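Local structure of cleavage stimulation factor 77 (Encephalitozoon cuniculi, 2UY1) at residues M18-R22 with N46-L52; E79-Y85 with T118-S122; L123-W127 with T149-F153; L178-M183 with R197-H202. The protein probably takes part in 3'-end processing of nuclear pre-mRNA, as its relatives do, and may bind mRNA. One frame throughout, in Å; residues are numbered along the deposited sequence.

Contact 1. Residues M18-R22 with N46-L52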
loop_
_atom_site.group_PDB
_atom_site.type_symbol
_atom_site.label_atom_id
_atom_site.label_comp_id
_atom_site.label_asym_id
_atom_site.label_seq_id
_atom_site.Cartn_x
_atom_site.Cartn_y
_atom_site.Cartn_z
ATOM N N MET B 18 7.834 47.873 13.483
ATOM C CA MET B 18 7.571 48.187 14.880
ATOM C C MET B 18 8.817 48.618 15.659
ATOM O O MET B 18 8.840 49.666 16.326
ATOM C CB MET B 18 6.960 46.936 15.522
ATOM C CG MET B 18 6.357 47.133 16.857
ATOM S SD MET B 18 5.279 48.570 16.964
ATOM C CE MET B 18 4.874 48.350 18.691
ATOM N N GLU B 19 9.853 47.800 15.550
ATOM C CA GLU B 19 11.115 48.003 16.244
ATOM C C GLU B 19 11.864 49.217 15.711
ATOM O O GLU B 19 12.455 49.923 16.492
ATOM C CB GLU B 19 11.966 46.729 16.185
ATOM C CG GLU B 19 11.675 45.721 17.342
ATOM C CD GLU B 19 12.053 44.252 17.020
ATOM O OE1 GLU B 19 11.552 43.324 17.746
ATOM O OE2 GLU B 19 12.839 44.021 16.043
ATOM N N HIS B 20 11.816 49.445 14.396
ATOM C CA HIS B 20 12.354 50.661 13.752
ATOM C C HIS B 20 11.632 51.916 14.248
ATOM O O HIS B 20 12.291 52.884 14.715
ATOM C CB HIS B 20 12.264 50.526 12.229
ATOM C CG HIS B 20 12.835 51.693 11.469
ATOM N ND1 HIS B 20 14.051 52.263 11.775
ATOM C CD2 HIS B 20 12.370 52.362 10.391
ATOM C CE1 HIS B 20 14.299 53.245 10.929
ATOM N NE2 HIS B 20 13.285 53.344 10.094
ATOM N N ALA B 21 10.289 51.869 14.215
ATOM C CA ALA B 21 9.422 52.936 14.751
ATOM C C ALA B 21 9.731 53.300 16.197
ATOM O O ALA B 21 9.818 54.492 16.540
ATOM C CB ALA B 21 7.881 52.602 14.563
ATOM N N ARG B 22 9.939 52.285 17.023
ATOM C CA ARG B 22 10.226 52.502 18.444
ATOM C C ARG B 22 11.630 53.132 18.658
ATOM O O ARG B 22 11.770 54.077 19.448
ATOM C CB ARG B 22 10.060 51.208 19.214
ATOM C CG ARG B 22 10.107 51.338 20.711
ATOM C CD ARG B 22 9.971 49.954 21.380
ATOM N NE ARG B 22 8.610 49.372 21.487
ATOM C CZ ARG B 22 7.531 49.959 22.038
ATOM N NH1 ARG B 22 7.554 51.225 22.492
ATOM N NH2 ARG B 22 6.389 49.279 22.089
ATOM N N ASN B 46 -1.105 45.823 13.083
ATOM C CA ASN B 46 -0.372 45.584 14.305
ATOM C C ASN B 46 -0.772 46.663 15.336
ATOM O O ASN B 46 -0.470 47.870 15.129
ATOM C CB ASN B 46 1.132 45.592 13.994
ATOM C CG ASN B 46 1.972 45.270 15.185
ATOM O OD1 ASN B 46 1.458 44.799 16.182
ATOM N ND2 ASN B 46 3.282 45.502 15.083
ATOM N N LEU B 47 -1.485 46.248 16.405
ATOM C CA LEU B 47 -2.045 47.219 17.392
ATOM C C LEU B 47 -0.997 48.046 18.180
ATOM O O LEU B 47 -1.098 49.285 18.270
ATOM C CB LEU B 47 -3.058 46.566 18.331
ATOM C CG LEU B 47 -3.918 47.564 19.138
ATOM C CD1 LEU B 47 -4.549 48.680 18.235
ATOM C CD2 LEU B 47 -4.993 46.863 19.985
ATOM N N ASP B 48 -0.052 47.384 18.813
ATOM C CA ASP B 48 1.223 47.973 19.136
ATOM C C ASP B 48 1.541 48.717 17.881
ATOM O O ASP B 48 1.427 48.147 16.875
ATOM C CB ASP B 48 2.247 46.867 19.298
ATOM C CG ASP B 48 1.903 45.889 20.383
ATOM O OD1 ASP B 48 1.573 46.311 21.481
ATOM O OD2 ASP B 48 2.019 44.687 20.168
ATOM N N LEU B 49 1.921 49.971 17.909
ATOM C CA LEU B 49 2.219 50.668 16.652
ATOM C C LEU B 49 1.216 51.706 16.307
ATOM O O LEU B 49 1.549 52.848 16.169
ATOM C CB LEU B 49 2.306 49.723 15.479
ATOM C CG LEU B 49 2.628 50.179 14.080
ATOM C CD1 LEU B 49 3.620 51.284 14.014
ATOM C CD2 LEU B 49 3.123 49.049 13.383
ATOM N N TRP B 50 -0.017 51.275 16.123
ATOM C CA TRP B 50 -1.139 52.142 16.336
ATOM C C TRP B 50 -1.057 52.719 17.726
ATOM O O TRP B 50 -1.124 53.879 17.900
ATOM C CB TRP B 50 -2.460 51.429 16.037
ATOM C CG TRP B 50 -2.705 51.243 14.571
ATOM C CD1 TRP B 50 -2.198 50.289 13.795
ATOM C CD2 TRP B 50 -3.511 52.057 13.726
ATOM N NE1 TRP B 50 -2.605 50.444 12.527
ATOM C CE2 TRP B 50 -3.442 51.514 12.457
ATOM C CE3 TRP B 50 -4.283 53.188 13.922
ATOM C CZ2 TRP B 50 -4.108 52.066 11.383
ATOM C CZ3 TRP B 50 -4.937 53.728 12.873
ATOM C CH2 TRP B 50 -4.847 53.179 11.618
ATOM N N MET B 51 -0.837 51.895 18.702
ATOM C CA MET B 51 -0.753 52.397 20.073
ATOM C C MET B 51 0.424 53.358 20.280
ATOM O O MET B 51 0.349 54.297 21.062
ATOM C CB MET B 51 -0.684 51.235 21.058
ATOM C CG MET B 51 -1.973 50.436 21.137
ATOM S SD MET B 51 -3.467 51.450 21.309
ATOM C CE MET B 51 -4.597 50.150 21.847
ATOM N N LEU B 52 1.507 53.111 19.561
ATOM C CA LEU B 52 2.657 53.994 19.557
ATOM C C LEU B 52 2.389 55.288 18.804
ATOM O O LEU B 52 2.939 56.347 19.151
ATOM C CB LEU B 52 3.874 53.257 18.964
ATOM C CG LEU B 52 4.575 52.461 20.073
ATOM C CD1 LEU B 52 5.103 51.105 19.551
ATOM C CD2 LEU B 52 5.682 53.322 20.727
#
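Met18 and Leu49 meet through apolar atoms, with Met18 SD lying 3.5 Å from Leu49 CB. With CG anti to the backbone N (chi1 -168°) and a bend at chi2, the thioether of Met18 swings across to the helix of residues 47-52. Its approach to Leu52 is doubtful in detail, because Met18 CE sits impossibly close to two carbons, one of them Leu52 CD1, so the sulfur against Leu49 is the safer guide to the packing. Ala21 adds a looser touch, its CB 4.5 Å from Leu49 CD1.

A second kind of contact sets a charged group against a branched chain. Arg22, bent at chi3, has Leu52 over one face of its guanidinium; Arg22 NH1 comes within 3.3 Å of Leu52 CD2, while the position of CD1 is uncertain. Asp48 carries the opposite charge, yet Arg22 NH2 and Asp48 OD1 remain 5.7 Å apart, too far for a salt bridge. Asn46 contributes only van der Waals contact, with ND2 3.9 Å from Met18 CG.

The two short helical segments run nearly parallel, at 18° and 10.4 Å between axes, as alternate helices of a helical-repeat array can. Helix 30-40 comes between them in sequence and packs on both: Ala21 touches Leu33 and Leu36, and Leu49 touches Phe37, while Trp50 turns to helix 69-78.

Contact 2. Residues E79-Y85 with T118-S122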
loop_
_atom_site.group_PDB
_atom_site.type_symbol
_atom_site.label_atom_id
_atom_site.label_comp_id
_atom_site.label_asym_id
_atom_site.label_seq_id
_atom_site.Cartn_x
_atom_site.Cartn_y
_atom_site.Cartn_z
ATOM N N GLU B 79 -11.814 47.979 15.247
ATOM C CA GLU B 79 -13.138 47.871 15.913
ATOM C C GLU B 79 -13.678 46.422 15.976
ATOM O O GLU B 79 -14.475 46.078 16.852
ATOM C CB GLU B 79 -14.195 48.791 15.263
ATOM C CG GLU B 79 -14.582 48.416 13.797
ATOM C CD GLU B 79 -15.545 49.389 13.171
ATOM O OE1 GLU B 79 -15.455 49.636 11.935
ATOM O OE2 GLU B 79 -16.399 49.924 13.916
ATOM N N ASN B 80 -13.259 45.590 15.031
ATOM C CA ASN B 80 -13.765 44.210 14.950
ATOM C C ASN B 80 -12.881 43.238 15.726
ATOM O O ASN B 80 -13.184 42.042 15.774
ATOM C CB ASN B 80 -13.852 43.783 13.478
ATOM C CG ASN B 80 -15.112 44.260 12.806
ATOM O OD1 ASN B 80 -16.192 43.745 13.082
ATOM N ND2 ASN B 80 -14.987 45.215 11.890
ATOM N N TYR B 81 -11.795 43.766 16.316
ATOM C CA TYR B 81 -10.740 42.983 16.978
ATOM C C TYR B 81 -11.094 42.469 18.353
ATOM O O TYR B 81 -11.602 43.223 19.202
ATOM C CB TYR B 81 -9.473 43.826 17.069
ATOM C CG TYR B 81 -8.207 43.165 17.575
ATOM C CD1 TYR B 81 -7.856 41.849 17.238
ATOM C CD2 TYR B 81 -7.315 43.902 18.339
ATOM C CE1 TYR B 81 -6.671 41.283 17.707
ATOM C CE2 TYR B 81 -6.151 43.360 18.783
ATOM C CZ TYR B 81 -5.825 42.061 18.466
ATOM O OH TYR B 81 -4.629 41.604 18.940
ATOM N N TRP B 82 -10.785 41.192 18.572
ATOM C CA TRP B 82 -11.052 40.470 19.814
ATOM C C TRP B 82 -10.156 40.900 20.957
ATOM O O TRP B 82 -10.263 40.371 22.031
ATOM C CB TRP B 82 -10.880 38.947 19.617
ATOM C CG TRP B 82 -9.735 38.603 18.628
ATOM C CD1 TRP B 82 -8.437 38.310 18.933
ATOM C CD2 TRP B 82 -9.827 38.592 17.184
ATOM N NE1 TRP B 82 -7.715 38.084 17.771
ATOM C CE2 TRP B 82 -8.537 38.262 16.686
ATOM C CE3 TRP B 82 -10.874 38.826 16.267
ATOM C CZ2 TRP B 82 -8.267 38.162 15.309
ATOM C CZ3 TRP B 82 -10.605 38.728 14.911
ATOM C CH2 TRP B 82 -9.304 38.393 14.440
ATOM N N ASP B 83 -9.253 41.834 20.736
ATOM C CA ASP B 83 -8.483 42.350 21.852
ATOM C C ASP B 83 -8.535 43.875 21.913
ATOM O O ASP B 83 -7.583 44.516 22.349
ATOM C CB ASP B 83 -7.043 41.859 21.761
ATOM C CG ASP B 83 -6.424 41.584 23.116
ATOM O OD1 ASP B 83 -7.162 41.355 24.108
ATOM O OD2 ASP B 83 -5.180 41.563 23.171
ATOM N N SER B 84 -9.669 44.443 21.512
ATOM C CA SER B 84 -9.821 45.884 21.386
ATOM C C SER B 84 -10.288 46.572 22.681
ATOM O O SER B 84 -10.439 47.797 22.708
ATOM C CB SER B 84 -10.781 46.203 20.241
ATOM O OG SER B 84 -11.998 45.488 20.420
ATOM N N TYR B 85 -10.509 45.777 23.722
ATOM C CA TYR B 85 -11.126 46.207 24.981
ATOM C C TYR B 85 -10.465 47.418 25.664
ATOM O O TYR B 85 -11.159 48.357 26.038
ATOM C CB TYR B 85 -11.255 45.022 25.943
ATOM C CG TYR B 85 -11.465 45.425 27.386
ATOM C CD1 TYR B 85 -12.747 45.718 27.879
ATOM C CD2 TYR B 85 -10.374 45.547 28.261
ATOM C CE1 TYR B 85 -12.935 46.109 29.234
ATOM C CE2 TYR B 85 -10.548 45.934 29.598
ATOM C CZ TYR B 85 -11.819 46.216 30.081
ATOM O OH TYR B 85 -11.970 46.585 31.412
ATOM N N THR B 118 -19.107 43.469 19.217
ATOM C CA THR B 118 -17.892 42.694 18.879
ATOM C C THR B 118 -17.478 41.662 19.949
ATOM O O THR B 118 -17.327 41.988 21.140
ATOM C CB THR B 118 -16.691 43.587 18.470
ATOM O OG1 THR B 118 -16.171 44.272 19.628
ATOM C CG2 THR B 118 -17.101 44.584 17.356
ATOM N N PRO B 119 -17.325 40.394 19.524
ATOM C CA PRO B 119 -16.784 39.398 20.436
ATOM C C PRO B 119 -15.352 39.819 20.796
ATOM O O PRO B 119 -14.535 40.039 19.887
ATOM C CB PRO B 119 -16.797 38.106 19.601
ATOM C CG PRO B 119 -17.726 38.372 18.465
ATOM C CD PRO B 119 -17.630 39.840 18.199
ATOM N N MET B 120 -15.069 39.974 22.092
ATOM C CA MET B 120 -13.759 40.413 22.561
ATOM C C MET B 120 -13.531 39.938 23.987
ATOM O O MET B 120 -14.486 39.620 24.688
ATOM C CB MET B 120 -13.655 41.947 22.511
ATOM C CG MET B 120 -14.694 42.710 23.360
ATOM S SD MET B 120 -14.180 44.413 23.697
ATOM C CE MET B 120 -14.326 45.120 22.092
ATOM N N GLY B 121 -12.267 39.870 24.412
ATOM C CA GLY B 121 -11.966 39.553 25.793
ATOM C C GLY B 121 -12.388 40.691 26.713
ATOM O O GLY B 121 -12.079 41.858 26.443
ATOM N N SER B 122 -13.083 40.355 27.799
ATOM C CA SER B 122 -13.525 41.336 28.794
ATOM C C SER B 122 -14.765 42.155 28.368
ATOM O O SER B 122 -14.968 43.268 28.873
ATOM C CB SER B 122 -12.381 42.285 29.238
ATOM O OG SER B 122 -11.205 41.601 29.632
HETATM O O HOH W 1 -13.930 39.645 17.439
#
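Gly121 and Trp82 make the direct polar link: Gly121 N donates to Trp82 O at 3.2 Å, nearly straight at 167°, with the donor tilted out of the carbonyl plane. Two CA-H...O contacts flank this bond, Trp82 CA to Pro119 O and Met120 CA to Trp82 O, both 3.5 Å. Trp82 O thus meets both an amide and a CA-H of the 118-122 segment. Pro119 O gains a second partner in a water, 2.6 Å away, which also donates to Asn80 O and so bridges the two backbones.

Beyond the glycine, Ser122 sets its CB over one face of the Tyr85 ring, 3.6 Å from the centroid and only 9° off the normal, a well-centred CH-pi contact. Tyr85 CB in turn packs on Met120 SD at 3.7 Å. Neither segment forms regular strand; these are two loops of an all-helical repeat protein, one leading into helix 85-90 and the other into helix 124-127, joined by main-chain atoms and by the Tyr85, Met120 and Ser122 side chains.

At the other end Thr118 CG2 faces Glu79 O, 3.1 Å away. The rotation of Thr118 about chi1 (72°) that places this methyl is consistent with the bond of its OG1 to Ala115 O. Farther out, Trp82 is wedged edge-to-face against Phe200 and Tyr204 of helix 193-208, and Pro119 rests on Arg159, Tyr160 and Ile163 of helix 150-167.

Contact 3. Residues L123-W127 with T149-F153. Unlike the reference sequence in segment 149-153: Leu152 (reference Ile).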
loop_
_atom_site.group_PDB
_atom_site.type_symbol
_atom_site.label_atom_id
_atom_site.label_comp_id
_atom_site.label_asym_id
_atom_site.label_seq_id
_atom_site.Cartn_x
_atom_site.Cartn_y
_atom_site.Cartn_z
ATOM N N LEU B 123 -15.591 41.606 27.472
ATOM C CA LEU B 123 -16.799 42.300 27.040
ATOM C C LEU B 123 -17.765 42.494 28.220
ATOM O O LEU B 123 -18.530 43.478 28.261
ATOM C CB LEU B 123 -17.509 41.558 25.882
ATOM C CG LEU B 123 -18.683 42.315 25.210
ATOM C CD1 LEU B 123 -18.269 43.718 24.753
ATOM C CD2 LEU B 123 -19.351 41.559 24.061
ATOM N N SER B 124 -17.716 41.558 29.172
ATOM C CA SER B 124 -18.610 41.554 30.332
ATOM C C SER B 124 -18.276 42.705 31.298
ATOM O O SER B 124 -19.124 43.134 32.101
ATOM C CB SER B 124 -18.561 40.196 31.041
ATOM O OG SER B 124 -19.129 39.170 30.239
ATOM N N GLU B 125 -17.039 43.193 31.176
ATOM C CA GLU B 125 -16.497 44.305 31.964
ATOM C C GLU B 125 -16.700 45.621 31.194
ATOM O O GLU B 125 -16.191 46.675 31.582
ATOM C CB GLU B 125 -15.005 44.057 32.297
ATOM C CG GLU B 125 -14.689 42.746 33.089
ATOM C CD GLU B 125 -14.770 41.427 32.246
ATOM O OE1 GLU B 125 -15.573 41.340 31.286
ATOM O OE2 GLU B 125 -14.040 40.452 32.560
ATOM N N LEU B 126 -17.454 45.526 30.097
ATOM C CA LEU B 126 -17.885 46.667 29.291
ATOM C C LEU B 126 -19.414 46.774 29.351
ATOM O O LEU B 126 -19.974 47.884 29.335
ATOM C CB LEU B 126 -17.442 46.485 27.832
ATOM C CG LEU B 126 -16.739 47.573 27.025
ATOM C CD1 LEU B 126 -15.517 48.135 27.737
ATOM C CD2 LEU B 126 -16.321 46.992 25.681
ATOM N N TRP B 127 -20.075 45.622 29.411
ATOM C CA TRP B 127 -21.496 45.556 29.706
ATOM C C TRP B 127 -21.756 46.098 31.108
ATOM O O TRP B 127 -22.489 47.073 31.259
ATOM C CB TRP B 127 -22.029 44.128 29.564
ATOM C CG TRP B 127 -23.475 43.979 29.881
ATOM C CD1 TRP B 127 -24.014 43.380 30.986
ATOM C CD2 TRP B 127 -24.589 44.423 29.087
ATOM N NE1 TRP B 127 -25.383 43.419 30.927
ATOM C CE2 TRP B 127 -25.765 44.054 29.774
ATOM C CE3 TRP B 127 -24.706 45.098 27.863
ATOM C CZ2 TRP B 127 -27.046 44.336 29.279
ATOM C CZ3 TRP B 127 -25.973 45.372 27.370
ATOM C CH2 TRP B 127 -27.129 44.994 28.081
ATOM N N THR B 149 -31.093 45.808 24.538
ATOM C CA THR B 149 -29.662 45.736 24.203
ATOM C C THR B 149 -28.949 44.474 24.749
ATOM O O THR B 149 -27.903 44.060 24.211
ATOM C CB THR B 149 -28.881 47.059 24.572
ATOM O OG1 THR B 149 -27.471 46.884 24.322
ATOM C CG2 THR B 149 -29.109 47.460 26.050
ATOM N N LEU B 150 -29.523 43.871 25.798
ATOM C CA LEU B 150 -28.975 42.651 26.409
ATOM C C LEU B 150 -28.804 41.476 25.412
ATOM O O LEU B 150 -27.758 40.847 25.419
ATOM C CB LEU B 150 -29.737 42.235 27.679
ATOM C CG LEU B 150 -29.213 40.962 28.372
ATOM C CD1 LEU B 150 -27.719 41.041 28.629
ATOM C CD2 LEU B 150 -29.947 40.706 29.670
ATOM N N PRO B 151 -29.820 41.192 24.560
ATOM C CA PRO B 151 -29.614 40.253 23.448
ATOM C C PRO B 151 -28.282 40.396 22.714
ATOM O O PRO B 151 -27.596 39.389 22.499
ATOM C CB PRO B 151 -30.781 40.583 22.509
ATOM C CG PRO B 151 -31.905 40.880 23.480
ATOM C CD PRO B 151 -31.229 41.654 24.605
ATOM N N LEU B 152 -27.924 41.626 22.343
ATOM C CA LEU B 152 -26.776 41.861 21.472
ATOM C C LEU B 152 -25.451 41.485 22.126
ATOM O O LEU B 152 -24.624 40.787 21.509
ATOM C CB LEU B 152 -26.775 43.302 20.938
ATOM C CG LEU B 152 -27.997 43.661 20.071
ATOM C CD1 LEU B 152 -28.193 45.192 19.928
ATOM C CD2 LEU B 152 -27.949 42.956 18.701
ATOM N N PHE B 153 -25.274 41.931 23.373
ATOM C CA PHE B 153 -24.127 41.559 24.193
ATOM C C PHE B 153 -24.042 40.033 24.402
ATOM O O PHE B 153 -22.996 39.434 24.174
ATOM C CB PHE B 153 -24.177 42.306 25.534
ATOM C CG PHE B 153 -23.504 41.572 26.687
ATOM C CD1 PHE B 153 -22.134 41.692 26.913
ATOM C CD2 PHE B 153 -24.257 40.768 27.561
ATOM C CE1 PHE B 153 -21.514 41.026 27.988
ATOM C CE2 PHE B 153 -23.657 40.101 28.621
ATOM C CZ PHE B 153 -22.275 40.240 28.839
#
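Trp127 and Phe153 both carry CG roughly anti to the backbone N, at chi1 179° and 152°, which sends the two rings across the gap from two different helices until they overlap. The result is a face-to-face aromatic stack: the five-membered ring of Trp127 and the Phe153 ring have centroids 4.2 Å apart and planes inclined by 13°. It joins the short helix 124-127 to the beginning of helix 150-167 within this all-helical repeat fold.

The overlap extends past the rings. Trp127 CB also lies over the face of Phe153, 3.8 Å from the centroid, in a CH-pi contact, so the phenyl is layered against both the indole and the carbon that carries it. Around the phenyl, Leu123 lies alongside, with CG 3.9 Å from Phe153 CD1. Ser124 approaches the rim instead: its OG lies in the ring plane, 3.6 Å from Phe153 CZ.

The far end of the indole is held by the start of the second helix. Leu150 reaches across Trp127 and puts CD1 over the same face that Phe153 occupies, nearer the six-membered ring, with CD1 3.4 Å from Trp127 CZ2. The contact is near the surface of the chain, but Leu116 from the preceding loop packs against both aromatic side chains.

Thr149 meets the indole at its edge, where OG1 lies in the ring plane 3.7 Å from Trp127 CZ3; this hydroxyl is buried by the contact and has no hydrogen-bonding partner in the model.

Contact 4. Residues L178-M183 with R197-H202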
loop_
_atom_site.group_PDB
_atom_site.type_symbol
_atom_site.label_atom_id
_atom_site.label_comp_id
_atom_site.label_asym_id
_atom_site.label_seq_id
_atom_site.Cartn_x
_atom_site.Cartn_y
_atom_site.Cartn_z
ATOM N N LEU B 178 -10.971 30.213 12.292
ATOM C CA LEU B 178 -11.624 31.499 12.564
ATOM C C LEU B 178 -12.361 32.049 11.345
ATOM O O LEU B 178 -13.546 32.422 11.436
ATOM C CB LEU B 178 -10.627 32.533 13.115
ATOM C CG LEU B 178 -11.089 33.998 13.378
ATOM C CD1 LEU B 178 -12.066 34.074 14.576
ATOM C CD2 LEU B 178 -9.914 34.933 13.626
ATOM N N ILE B 179 -11.658 32.110 10.214
ATOM C CA ILE B 179 -12.234 32.514 8.944
ATOM C C ILE B 179 -13.536 31.777 8.637
ATOM O O ILE B 179 -14.569 32.431 8.378
ATOM C CB ILE B 179 -11.226 32.341 7.754
ATOM C CG1 ILE B 179 -10.204 33.480 7.753
ATOM C CG2 ILE B 179 -11.968 32.292 6.367
ATOM C CD1 ILE B 179 -8.959 33.215 6.906
ATOM N N ASP B 180 -13.471 30.444 8.659
ATOM C CA ASP B 180 -14.648 29.583 8.390
ATOM C C ASP B 180 -15.845 29.846 9.325
ATOM O O ASP B 180 -16.974 29.925 8.869
ATOM C CB ASP B 180 -14.272 28.106 8.482
ATOM C CG ASP B 180 -13.221 27.682 7.471
ATOM O OD1 ASP B 180 -13.262 28.119 6.288
ATOM O OD2 ASP B 180 -12.342 26.887 7.885
ATOM N N LEU B 181 -15.579 29.945 10.626
ATOM C CA LEU B 181 -16.592 30.279 11.642
ATOM C C LEU B 181 -17.300 31.613 11.347
ATOM O O LEU B 181 -18.532 31.678 11.432
ATOM C CB LEU B 181 -15.970 30.294 13.068
ATOM C CG LEU B 181 -16.728 30.987 14.236
ATOM C CD1 LEU B 181 -17.553 30.005 14.972
ATOM C CD2 LEU B 181 -15.793 31.695 15.206
ATOM N N GLU B 182 -16.522 32.660 11.024
ATOM C CA GLU B 182 -17.051 33.993 10.665
ATOM C C GLU B 182 -17.751 34.060 9.317
ATOM O O GLU B 182 -18.692 34.854 9.129
ATOM C CB GLU B 182 -15.944 35.061 10.700
ATOM C CG GLU B 182 -15.493 35.501 12.102
ATOM C CD GLU B 182 -16.595 36.172 12.941
ATOM O OE1 GLU B 182 -17.526 36.800 12.365
ATOM O OE2 GLU B 182 -16.512 36.095 14.184
ATOM N N MET B 183 -17.269 33.281 8.363
ATOM C CA MET B 183 -17.958 33.186 7.062
ATOM C C MET B 183 -19.395 32.708 7.165
ATOM O O MET B 183 -20.237 33.150 6.382
ATOM C CB MET B 183 -17.210 32.292 6.080
ATOM C CG MET B 183 -15.962 32.904 5.522
ATOM S SD MET B 183 -16.279 34.463 4.650
ATOM C CE MET B 183 -17.094 33.903 3.166
ATOM N N ARG B 197 -16.015 43.260 8.565
ATOM C CA ARG B 197 -15.503 42.322 9.540
ATOM C C ARG B 197 -14.505 41.322 8.942
ATOM O O ARG B 197 -13.523 40.960 9.586
ATOM C CB ARG B 197 -16.632 41.569 10.245
ATOM C CG ARG B 197 -16.098 40.557 11.340
ATOM C CD ARG B 197 -17.102 40.293 12.476
ATOM N NE ARG B 197 -16.581 39.342 13.448
ATOM C CZ ARG B 197 -15.845 39.670 14.515
ATOM N NH1 ARG B 197 -15.511 40.954 14.745
ATOM N NH2 ARG B 197 -15.418 38.711 15.331
ATOM N N MET B 198 -14.798 40.855 7.740
ATOM C CA MET B 198 -13.999 39.797 7.083
ATOM C C MET B 198 -12.657 40.351 6.555
ATOM O O MET B 198 -11.624 39.654 6.556
ATOM C CB MET B 198 -14.805 39.176 5.919
ATOM C CG MET B 198 -15.963 38.213 6.341
ATOM S SD MET B 198 -15.568 37.143 7.740
ATOM C CE MET B 198 -14.169 36.195 7.092
ATOM N N HIS B 199 -12.681 41.599 6.090
ATOM C CA HIS B 199 -11.452 42.280 5.663
ATOM C C HIS B 199 -10.491 42.362 6.836
ATOM O O HIS B 199 -9.345 41.966 6.705
ATOM C CB HIS B 199 -11.752 43.665 5.108
ATOM C CG HIS B 199 -12.378 43.649 3.738
ATOM N ND1 HIS B 199 -11.788 43.041 2.653
ATOM C CD2 HIS B 199 -13.510 44.226 3.269
ATOM C CE1 HIS B 199 -12.535 43.222 1.579
ATOM N NE2 HIS B 199 -13.590 43.940 1.926
ATOM N N PHE B 200 -10.977 42.809 8.001
ATOM C CA PHE B 200 -10.128 42.946 9.188
ATOM C C PHE B 200 -9.475 41.622 9.528
ATOM O O PHE B 200 -8.266 41.564 9.776
ATOM C CB PHE B 200 -10.899 43.453 10.426
ATOM C CG PHE B 200 -10.151 43.247 11.690
ATOM C CD1 PHE B 200 -9.185 44.164 12.094
ATOM C CD2 PHE B 200 -10.338 42.112 12.438
ATOM C CE1 PHE B 200 -8.455 43.944 13.235
ATOM C CE2 PHE B 200 -9.603 41.877 13.606
ATOM C CZ PHE B 200 -8.679 42.791 14.008
ATOM N N ILE B 201 -10.297 40.570 9.598
ATOM C CA ILE B 201 -9.819 39.246 10.003
ATOM C C ILE B 201 -8.712 38.771 9.058
ATOM O O ILE B 201 -7.659 38.377 9.527
ATOM C CB ILE B 201 -11.030 38.225 10.171
ATOM C CG1 ILE B 201 -11.820 38.561 11.463
ATOM C CG2 ILE B 201 -10.586 36.776 10.118
ATOM C CD1 ILE B 201 -13.001 37.613 11.799
ATOM N N HIS B 202 -8.930 38.843 7.741
ATOM C CA HIS B 202 -7.928 38.395 6.754
ATOM C C HIS B 202 -6.643 39.263 6.786
ATOM O O HIS B 202 -5.529 38.744 6.711
ATOM C CB HIS B 202 -8.492 38.430 5.327
ATOM C CG HIS B 202 -9.447 37.313 5.010
ATOM N ND1 HIS B 202 -10.819 37.452 5.107
ATOM C CD2 HIS B 202 -9.224 36.044 4.584
ATOM C CE1 HIS B 202 -11.402 36.301 4.799
ATOM N NE2 HIS B 202 -10.458 35.434 4.466
#
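Arg197 grips Glu182 side-on with two nitrogens, one for each carboxylate oxygen: NE donates to OE1 at 2.9 Å (156°) and NH2 to OE2 at 3.1 Å. Both acceptors lie in the guanidinium plane, but the donors reach them from above the carboxylate, whose plane is turned 70° from it. Arg197 NH1 is satisfied by Asn80 O in the loop after helix 69-78. Arg159 brings a further positive charge, forming a weak, long ion pair with Glu182 OE1, and this buried cluster would probably favour the charged carboxylate. Glu182 O accepts from His194 NE2.

His202 ND1 donates to Met198 O at 2.8 Å, on the face of the carbonyl plane opposite to His202 N, so that one oxygen takes two bonds and the imidazole's rotation is fixed.

Apolar packing centres on Ile201 CG2, 4.0 Å from Leu178 CD2 and 4.1 Å from Ile179 CG1, which also makes an off-centre CH-pi contact with the His202 ring.

Helices 173-184 and 193-208 are antiparallel here (178° between the short segments), consistent with a helical-repeat hairpin. Helix 150-167 packs on Leu178 and Glu182, whereas helix 213-225 reaches Ile179, Met183 and Met198, its Tyr222 stacking on His202.

In the fold
From the N terminus the four contacts close their loops in series, with none nesting or crossing. Contact 1 spans helix 30-40 and ties helix 14-26 to helix 47-57. Contact 2 then brings together the loops on either side of helix 85-90, and Leu47 of contact 1 packs on its Tyr81. Contact 3 follows directly in sequence, joining helix 124-127 to helix 150-167; Leu126 touches Tyr85 and Met120, with the two centres about 12 Å apart. Contact 4 closes the partly unmodelled connection between helices 173-184 and 193-208. Its Leu178 packs on Trp82 and its Phe200 on Tyr81, making contact 2 the junction that touches the other three.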